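Local coordinates for MOBA relate protein (Mycobacterium sp., PDB 2WAW) that is of unknown function but, as a MobA-like protein of the GT-A fold, probably transfers a nucleotide from an NTP to an acceptor, at residues P22-P27 against T32-T37; G154-W159 against D181-D186; I126-C129 against G134-H137. One frame throughout, in Å; residues are numbered along the deposited sequence.

Contact 1 (22-27 with 32-37) is largely buried and held by backbone hydrogen bonds around a helix start, with leucines behind them. Contact 2 (154-159 with 181-186) lies at the surface, where an extended lysine crosses the gap to one long ion pair and two bridging waters. These two touch: Lys23 of contact 1 reaches the backbone of Val182 in contact 2, and Leu26 packs on Trp185. Contact 3 (126-129 with 134-137) is partly buried and belongs to the main sheet, where a strand pair joins by backbone bonds and one apolar side-chain crossing. It lies across the chain's centre from contact 1, their centres about 23 Å apart.

Contact 1: P22-P27 against T32-T37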
loop_
_atom_site.group_PDB
_atom_site.type_symbol
_atom_site.label_atom_id
_atom_site.label_comp_id
_atom_site.label_asym_id
_atom_site.label_seq_id
_atom_site.Cartn_x
_atom_site.Cartn_y
_atom_site.Cartn_z
ATOM N N PRO A 22 -12.861 8.243 -9.327
ATOM C CA PRO A 22 -11.783 7.332 -8.891
ATOM C C PRO A 22 -10.575 8.100 -8.330
ATOM O O PRO A 22 -9.931 8.860 -9.058
ATOM C CB PRO A 22 -11.427 6.571 -10.180
ATOM C CG PRO A 22 -12.674 6.697 -11.070
ATOM C CD PRO A 22 -13.116 8.118 -10.778
ATOM N N LYS A 23 -10.281 7.935 -7.041
ATOM C CA LYS A 23 -9.189 8.708 -6.442
ATOM C C LYS A 23 -7.827 8.389 -7.077
ATOM O O LYS A 23 -6.934 9.232 -7.085
ATOM C CB LYS A 23 -9.138 8.529 -4.919
ATOM C CG LYS A 23 -8.711 7.149 -4.443
ATOM C CD LYS A 23 -8.989 7.104 -2.931
ATOM C CE LYS A 23 -8.699 5.783 -2.326
ATOM N NZ LYS A 23 -8.979 5.854 -0.868
ATOM N N GLN A 24 -7.698 7.173 -7.608
ATOM C CA GLN A 24 -6.461 6.701 -8.246
ATOM C C GLN A 24 -6.032 7.662 -9.365
ATOM O O GLN A 24 -4.838 7.828 -9.626
ATOM C CB GLN A 24 -6.666 5.271 -8.820
ATOM C CG GLN A 24 -6.997 4.165 -7.774
ATOM C CD GLN A 24 -8.463 4.133 -7.304
ATOM O OE1 GLN A 24 -8.818 3.409 -6.342
ATOM N NE2 GLN A 24 -9.316 4.913 -7.959
ATOM N N LEU A 25 -7.008 8.286 -9.988
ATOM C CA LEU A 25 -6.787 9.134 -11.146
ATOM C C LEU A 25 -6.731 10.632 -10.866
ATOM O O LEU A 25 -6.507 11.376 -11.743
ATOM C CB LEU A 25 -7.815 8.818 -12.252
ATOM C CG LEU A 25 -7.845 7.373 -12.719
ATOM C CD1 LEU A 25 -8.976 7.096 -13.550
ATOM C CD2 LEU A 25 -6.578 6.984 -13.425
ATOM N N LEU A 26 -6.914 11.029 -9.637
ATOM C CA LEU A 26 -6.808 12.453 -9.276
ATOM C C LEU A 26 -5.439 13.045 -9.639
ATOM O O LEU A 26 -4.391 12.455 -9.342
ATOM C CB LEU A 26 -7.054 12.620 -7.792
ATOM C CG LEU A 26 -8.451 12.248 -7.306
ATOM C CD1 LEU A 26 -8.436 12.100 -5.776
ATOM C CD2 LEU A 26 -9.506 13.264 -7.768
ATOM N N PRO A 27 -5.435 14.219 -10.289
ATOM C CA PRO A 27 -4.183 14.856 -10.648
ATOM C C PRO A 27 -3.342 15.152 -9.414
ATOM O O PRO A 27 -3.864 15.637 -8.408
ATOM C CB PRO A 27 -4.644 16.173 -11.292
ATOM C CG PRO A 27 -5.991 15.869 -11.825
ATOM C CD PRO A 27 -6.600 14.971 -10.777
ATOM N N THR A 32 -0.684 11.224 -11.630
ATOM C CA THR A 32 -1.937 10.978 -10.912
ATOM C C THR A 32 -1.582 10.520 -9.503
ATOM O O THR A 32 -0.410 10.224 -9.199
ATOM C CB THR A 32 -2.763 9.855 -11.553
ATOM O OG1 THR A 32 -1.932 8.689 -11.648
ATOM C CG2 THR A 32 -3.254 10.238 -12.961
ATOM N N LEU A 33 -2.564 10.420 -8.639
ATOM C CA LEU A 33 -2.302 9.990 -7.296
ATOM C C LEU A 33 -1.728 8.577 -7.270
ATOM O O LEU A 33 -0.737 8.350 -6.703
ATOM C CB LEU A 33 -3.600 10.038 -6.498
ATOM C CG LEU A 33 -3.658 9.576 -5.037
ATOM C CD1 LEU A 33 -2.673 10.312 -4.184
ATOM C CD2 LEU A 33 -5.040 9.690 -4.496
ATOM N N LEU A 34 -2.349 7.666 -7.980
ATOM C CA LEU A 34 -1.784 6.348 -8.047
ATOM C C LEU A 34 -0.412 6.298 -8.737
ATOM O O LEU A 34 0.422 5.569 -8.347
ATOM C CB LEU A 34 -2.721 5.353 -8.693
ATOM C CG LEU A 34 -2.190 3.930 -8.788
ATOM C CD1 LEU A 34 -1.916 3.329 -7.443
ATOM C CD2 LEU A 34 -3.163 3.050 -9.517
ATOM N N GLY A 35 -0.255 7.086 -9.787
ATOM C CA GLY A 35 1.018 7.182 -10.508
ATOM C C GLY A 35 2.144 7.641 -9.598
ATOM O O GLY A 35 3.272 7.137 -9.663
ATOM N N ALA A 36 1.835 8.587 -8.719
ATOM C CA ALA A 36 2.834 9.060 -7.779
ATOM C C ALA A 36 3.260 7.973 -6.783
ATOM O O ALA A 36 4.466 7.779 -6.511
ATOM C CB ALA A 36 2.320 10.297 -7.045
ATOM N N THR A 37 2.281 7.239 -6.265
ATOM C CA THR A 37 2.574 6.129 -5.355
ATOM C C THR A 37 3.393 5.034 -6.052
ATOM O O THR A 37 4.358 4.521 -5.491
ATOM C CB THR A 37 1.298 5.545 -4.771
ATOM O OG1 THR A 37 0.606 6.598 -4.087
ATOM C CG2 THR A 37 1.614 4.405 -3.801
#
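The flat groups here are the peptide carbonyls of Gln24 and Leu26, and both take hydrogen bonds from the start of helix 33-42. Leu34 N approaches Gln24 O at 3.0 Å. It stands 21° off the carbonyl plane, yet the bond is nearly straight at the hydrogen. The Leu26 carbonyl is met end-on, with Leu33 N 2.8 Å from Leu26 O and nearly in line with the C=O bond. The N-H itself points less well, giving 131° at the hydrogen. Beside it, Thr32 CA makes a CH···O contact with Leu26 O at 3.3 Å. Two successive N-H groups of the first helical turn are therefore satisfied by the preceding loop.

Thr32 is the N-cap of the helix. Its chi1 of 55° sets OG1 between the backbone N and the carbonyl carbon, where Gly35 N donates to OG1 at 3.0 Å. The methyl CG2 goes the other way and rests against Leu25 O at 3.7 Å. Pro27 and Thr32 form an antiparallel non-hydrogen-bonded pair, their side chains diverging, in the small hairpin 27-28/31-32, which leads from the loop after the first strand into the helix. Sequence places Lys23 at the end of the glycine-rich signature that in MobA-like relatives forms the nucleotide-binding loop. Its NZ bonds to Val182 O and Tyr15 O.

Residues 23-25 make a short 3-10 turn, and the Leu33 side chain packs beneath it: CD2 lies 3.2 Å from Lys23 O, and more loosely 4.4 Å from Leu26 CD1. On the Gln24 side, CB of Leu34 meets CB of Gln24 at 3.9 Å, stem against stem. Outside the two segments, Leu26 lies on Trp185 and Tyr188 of helix 185-197, while Leu25 packs on Glu59 and Lys63 of helix 57-63.

Contact 2: G154-W159 against D181-D186; sequences GDKGVW and DVDTWD
Lys156 stretches toward Asp183 and meets it in a long salt bridge, NZ to OD1 at 3.8 Å, the two side chains passing in opposite directions. The close contacts of Lys156 are with the rest of the chain: its side chain touches Leu103 of strand 98-103, and its ammonium group makes a cation-pi contact with Tyr15. An extended chain carries that group across the gap, for the nearest CA atoms, those of Lys156 and Asp183, are 12.2 Å apart.

Residues 154-157 form a type I beta turn just ahead of helix 158-163. On the far side, the loop 181-184 leads into helix 185-197. There Thr184 is the N-cap, its OG1 accepting from Asp187 N.

The loose side is the water between them. Lys156 NZ donates to one water at 2.9 Å, and that water lies 2.9 Å from Asp183 OD1, bridging a pair whose direct approach is long. A second water sits 3.1 Å from Lys156 NZ and, in the Asp181 conformer described here, donates to Asp181 OD2, also at 3.1 Å.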
loop_
_atom_site.group_PDB
_atom_site.type_symbol
_atom_site.label_atom_id
_atom_site.label_comp_id
_atom_site.label_asym_id
_atom_site.label_seq_id
_atom_site.Cartn_x
_atom_site.Cartn_y
_atom_site.Cartn_z
ATOM N N GLY A 154 -11.441 -7.248 5.102
ATOM C CA GLY A 154 -11.169 -6.091 4.251
ATOM C C GLY A 154 -9.709 -5.698 4.207
ATOM O O GLY A 154 -8.946 -6.022 5.119
ATOM N N ASP A 155 -9.334 -4.969 3.156
ATOM C CA ASP A 155 -7.945 -4.547 2.928
ATOM C C ASP A 155 -7.373 -3.670 4.026
ATOM O O ASP A 155 -6.160 -3.658 4.242
ATOM C CB ASP A 155 -7.836 -3.771 1.613
ATOM C CG ASP A 155 -7.966 -4.652 0.399
ATOM O OD1 ASP A 155 -8.044 -5.889 0.551
ATOM O OD2 ASP A 155 -7.977 -4.080 -0.715
ATOM N N LYS A 156 -8.248 -2.917 4.696
ATOM C CA LYS A 156 -7.824 -1.973 5.743
ATOM C C LYS A 156 -8.173 -2.510 7.118
ATOM O O LYS A 156 -8.466 -1.746 8.052
ATOM C CB LYS A 156 -8.441 -0.585 5.525
ATOM C CG LYS A 156 -7.903 0.145 4.308
ATOM C CD LYS A 156 -8.499 1.540 4.172
ATOM C CE LYS A 156 -8.105 2.152 2.841
ATOM N NZ LYS A 156 -8.610 3.542 2.691
ATOM N N GLY A 157 -8.126 -3.831 7.238
ATOM C CA GLY A 157 -8.399 -4.492 8.507
ATOM C C GLY A 157 -7.168 -5.153 9.084
ATOM O O GLY A 157 -7.270 -5.864 10.089
ATOM N N VAL A 158 -6.011 -4.921 8.453
ATOM C CA VAL A 158 -4.707 -5.458 8.907
ATOM C C VAL A 158 -4.391 -4.993 10.330
ATOM O O VAL A 158 -3.715 -5.698 11.080
ATOM C CB VAL A 158 -3.531 -5.079 7.936
ATOM C CG1 VAL A 158 -2.261 -5.885 8.265
ATOM C CG2 VAL A 158 -3.942 -5.312 6.491
ATOM N N TRP A 159 -4.902 -3.818 10.693
ATOM C CA TRP A 159 -4.710 -3.302 12.040
ATOM C C TRP A 159 -5.255 -4.269 13.099
ATOM O O TRP A 159 -4.756 -4.296 14.221
ATOM C CB TRP A 159 -5.266 -1.876 12.200
ATOM C CG TRP A 159 -6.762 -1.751 12.138
ATOM C CD1 TRP A 159 -7.526 -1.578 11.014
ATOM C CD2 TRP A 159 -7.675 -1.761 13.245
ATOM N NE1 TRP A 159 -8.856 -1.495 11.355
ATOM C CE2 TRP A 159 -8.976 -1.602 12.716
ATOM C CE3 TRP A 159 -7.522 -1.892 14.634
ATOM C CZ2 TRP A 159 -10.120 -1.576 13.525
ATOM C CZ3 TRP A 159 -8.662 -1.864 15.436
ATOM C CH2 TRP A 159 -9.944 -1.707 14.876
ATOM N N ASP A 181 -3.192 10.182 3.402
ATOM C CA ASP A 181 -3.944 9.368 2.449
ATOM C C ASP A 181 -5.209 10.114 2.035
ATOM O O ASP A 181 -5.421 11.256 2.450
ATOM C CB ASP A 181 -4.238 7.962 2.994
ATOM C CG ASP A 181 -4.862 7.979 4.381
ATOM O OD1 ASP A 181 -5.611 8.931 4.710
ATOM O OD2 ASP A 181 -4.604 7.022 5.144
ATOM N N VAL A 182 -6.043 9.489 1.207
ATOM C CA VAL A 182 -7.169 10.208 0.615
ATOM C C VAL A 182 -8.476 9.410 0.756
ATOM O O VAL A 182 -8.682 8.411 0.045
ATOM C CB VAL A 182 -6.880 10.549 -0.885
ATOM C CG1 VAL A 182 -8.085 11.261 -1.531
ATOM C CG2 VAL A 182 -5.627 11.426 -0.990
ATOM N N ASP A 183 -9.323 9.843 1.697
ATOM C CA ASP A 183 -10.674 9.294 1.899
ATOM C C ASP A 183 -11.729 10.225 1.321
ATOM O O ASP A 183 -12.788 9.780 0.857
ATOM C CB ASP A 183 -11.010 9.152 3.400
ATOM C CG ASP A 183 -10.220 8.067 4.104
ATOM O OD1 ASP A 183 -9.770 7.101 3.453
ATOM O OD2 ASP A 183 -10.057 8.186 5.345
ATOM N N THR A 184 -11.473 11.527 1.427
ATOM C CA THR A 184 -12.491 12.529 1.141
ATOM C C THR A 184 -11.885 13.583 0.220
ATOM O O THR A 184 -10.660 13.637 0.057
ATOM C CB THR A 184 -12.928 13.264 2.425
ATOM O OG1 THR A 184 -11.781 13.897 3.014
ATOM C CG2 THR A 184 -13.559 12.301 3.445
ATOM N N TRP A 185 -12.729 14.426 -0.374
ATOM C CA TRP A 185 -12.211 15.494 -1.232
ATOM C C TRP A 185 -11.288 16.416 -0.445
ATOM O O TRP A 185 -10.230 16.837 -0.937
ATOM C CB TRP A 185 -13.333 16.303 -1.903
ATOM C CG TRP A 185 -12.748 17.151 -2.983
ATOM C CD1 TRP A 185 -12.345 18.447 -2.870
ATOM C CD2 TRP A 185 -12.407 16.736 -4.313
ATOM N NE1 TRP A 185 -11.801 18.881 -4.063
ATOM C CE2 TRP A 185 -11.820 17.847 -4.961
ATOM C CE3 TRP A 185 -12.557 15.530 -5.029
ATOM C CZ2 TRP A 185 -11.380 17.800 -6.296
ATOM C CZ3 TRP A 185 -12.118 15.482 -6.357
ATOM C CH2 TRP A 185 -11.533 16.612 -6.969
ATOM N N ASP A 186 -11.647 16.688 0.807
ATOM C CA ASP A 186 -10.787 17.506 1.655
ATOM C C ASP A 186 -9.397 16.875 1.826
ATOM O O ASP A 186 -8.400 17.580 1.767
ATOM C CB ASP A 186 -11.407 17.754 3.030
ATOM C CG ASP A 186 -10.652 18.804 3.815
ATOM O OD1 ASP A 186 -10.755 20.001 3.471
ATOM O OD2 ASP A 186 -9.955 18.440 4.782
HETATM O O HOH W 1 -7.258 6.089 2.429
HETATM O O HOH W 2 -6.773 4.786 4.876
#

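Contact 3: I126-C129 against G134-H137; sequences IAVC and GIGH
Strands 126-131 and 134-142 form a beta hairpin of the main sheet, and near its turn Cys129 faces Gly136 as an antiparallel hydrogen-bonded pair. The two bonds of the pair are unequal. Gly136 N donates to Cys129 O at 2.9 Å, tilted 16° from the carbonyl plane, while Cys129 N reaches Gly136 O at 3.4 Å and is weak. Ile135 CA adds a CH···O contact to Cys129 O at 3.3 Å, so that carbonyl is gripped from two neighbouring residues.

Val128 and Ile135 supply the side-chain packing, crossing at about a right angle. Val128 chi1 of -58° sets CG2 between the backbone N and the carbonyl carbon. In the Ile135 conformer described, Val128 CG2 touches both branches, with CG2 and CD1 of Ile135 each 3.7 Å away. Cys129 turns from this pair, and its CB comes 3.5 Å from Gly136 O. Farther out Val128 packs on Ile162 of helix 158-163, and Cys129 on Val174.

The segment axes run at 120°, well short of antiparallel, and the chain turns a corner at His137, whose O bonds to Tyr131 OH. Strand 134-142 runs antiparallel to both its neighbours, 126-131 and 98-103, in a strand order of 3-2-1-4-6-5-7, the sheet topology typical of GT-A nucleotidyltransferases.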
loop_
_atom_site.group_PDB
_atom_site.type_symbol
_atom_site.label_atom_id
_atom_site.label_comp_id
_atom_site.label_asym_id
_atom_site.label_seq_id
_atom_site.Cartn_x
_atom_site.Cartn_y
_atom_site.Cartn_z
ATOM N N ILE A 126 5.260 -9.630 11.938
ATOM C CA ILE A 126 4.714 -8.403 11.349
ATOM C C ILE A 126 5.625 -7.250 11.746
ATOM O O ILE A 126 6.197 -7.258 12.833
ATOM C CB ILE A 126 3.284 -8.110 11.879
ATOM C CG1 ILE A 126 2.317 -9.225 11.453
ATOM C CG2 ILE A 126 2.795 -6.734 11.427
ATOM C CD1 ILE A 126 0.953 -9.182 12.137
ATOM N N ALA A 127 5.799 -6.282 10.858
ATOM C CA ALA A 127 6.437 -5.026 11.290
ATOM C C ALA A 127 5.661 -3.841 10.760
ATOM O O ALA A 127 4.968 -3.943 9.740
ATOM C CB ALA A 127 7.864 -4.981 10.832
ATOM N N VAL A 128 5.768 -2.716 11.461
ATOM C CA VAL A 128 5.035 -1.504 11.079
ATOM C C VAL A 128 5.938 -0.290 11.205
ATOM O O VAL A 128 6.915 -0.323 11.954
ATOM C CB VAL A 128 3.755 -1.307 11.936
ATOM C CG1 VAL A 128 2.831 -2.518 11.813
ATOM C CG2 VAL A 128 4.107 -1.011 13.406
ATOM N N CYS A 129 5.634 0.765 10.458
ATOM C CA CYS A 129 6.358 2.018 10.646
ATOM C C CYS A 129 5.762 2.810 11.795
ATOM O O CYS A 129 4.540 2.967 11.902
ATOM C CB CYS A 129 6.345 2.838 9.368
ATOM S SG CYS A 129 7.375 2.079 8.058
ATOM N N GLY A 134 2.237 8.536 15.233
ATOM C CA GLY A 134 1.546 7.251 15.256
ATOM C C GLY A 134 2.086 6.209 14.299
ATOM O O GLY A 134 2.992 6.485 13.515
ATOM N N ILE A 135 1.521 5.007 14.385
ATOM C CA ILE A 135 1.831 3.863 13.523
ATOM C C ILE A 135 1.142 4.031 12.174
ATOM O O ILE A 135 0.012 4.539 12.121
ATOM C CB ILE A 135 1.310 2.555 14.192
ATOM C CG1 ILE A 135 2.079 2.252 15.490
ATOM C CG2 ILE A 135 1.302 1.359 13.224
ATOM C CD1 ILE A 135 3.571 2.097 15.319
ATOM N N GLY A 136 1.780 3.584 11.103
ATOM C CA GLY A 136 1.113 3.607 9.809
ATOM C C GLY A 136 1.846 2.809 8.762
ATOM O O GLY A 136 2.914 2.236 9.015
ATOM N N HIS A 137 1.240 2.766 7.579
ATOM C CA HIS A 137 1.860 2.139 6.414
ATOM C C HIS A 137 3.192 2.789 6.091
ATOM O O HIS A 137 3.413 3.965 6.426
ATOM C CB HIS A 137 0.939 2.256 5.187
ATOM C CG HIS A 137 -0.309 1.430 5.274
ATOM N ND1 HIS A 137 -1.466 1.893 5.870
ATOM C CD2 HIS A 137 -0.584 0.177 4.837
ATOM C CE1 HIS A 137 -2.396 0.957 5.798
ATOM N NE2 HIS A 137 -1.891 -0.091 5.173
#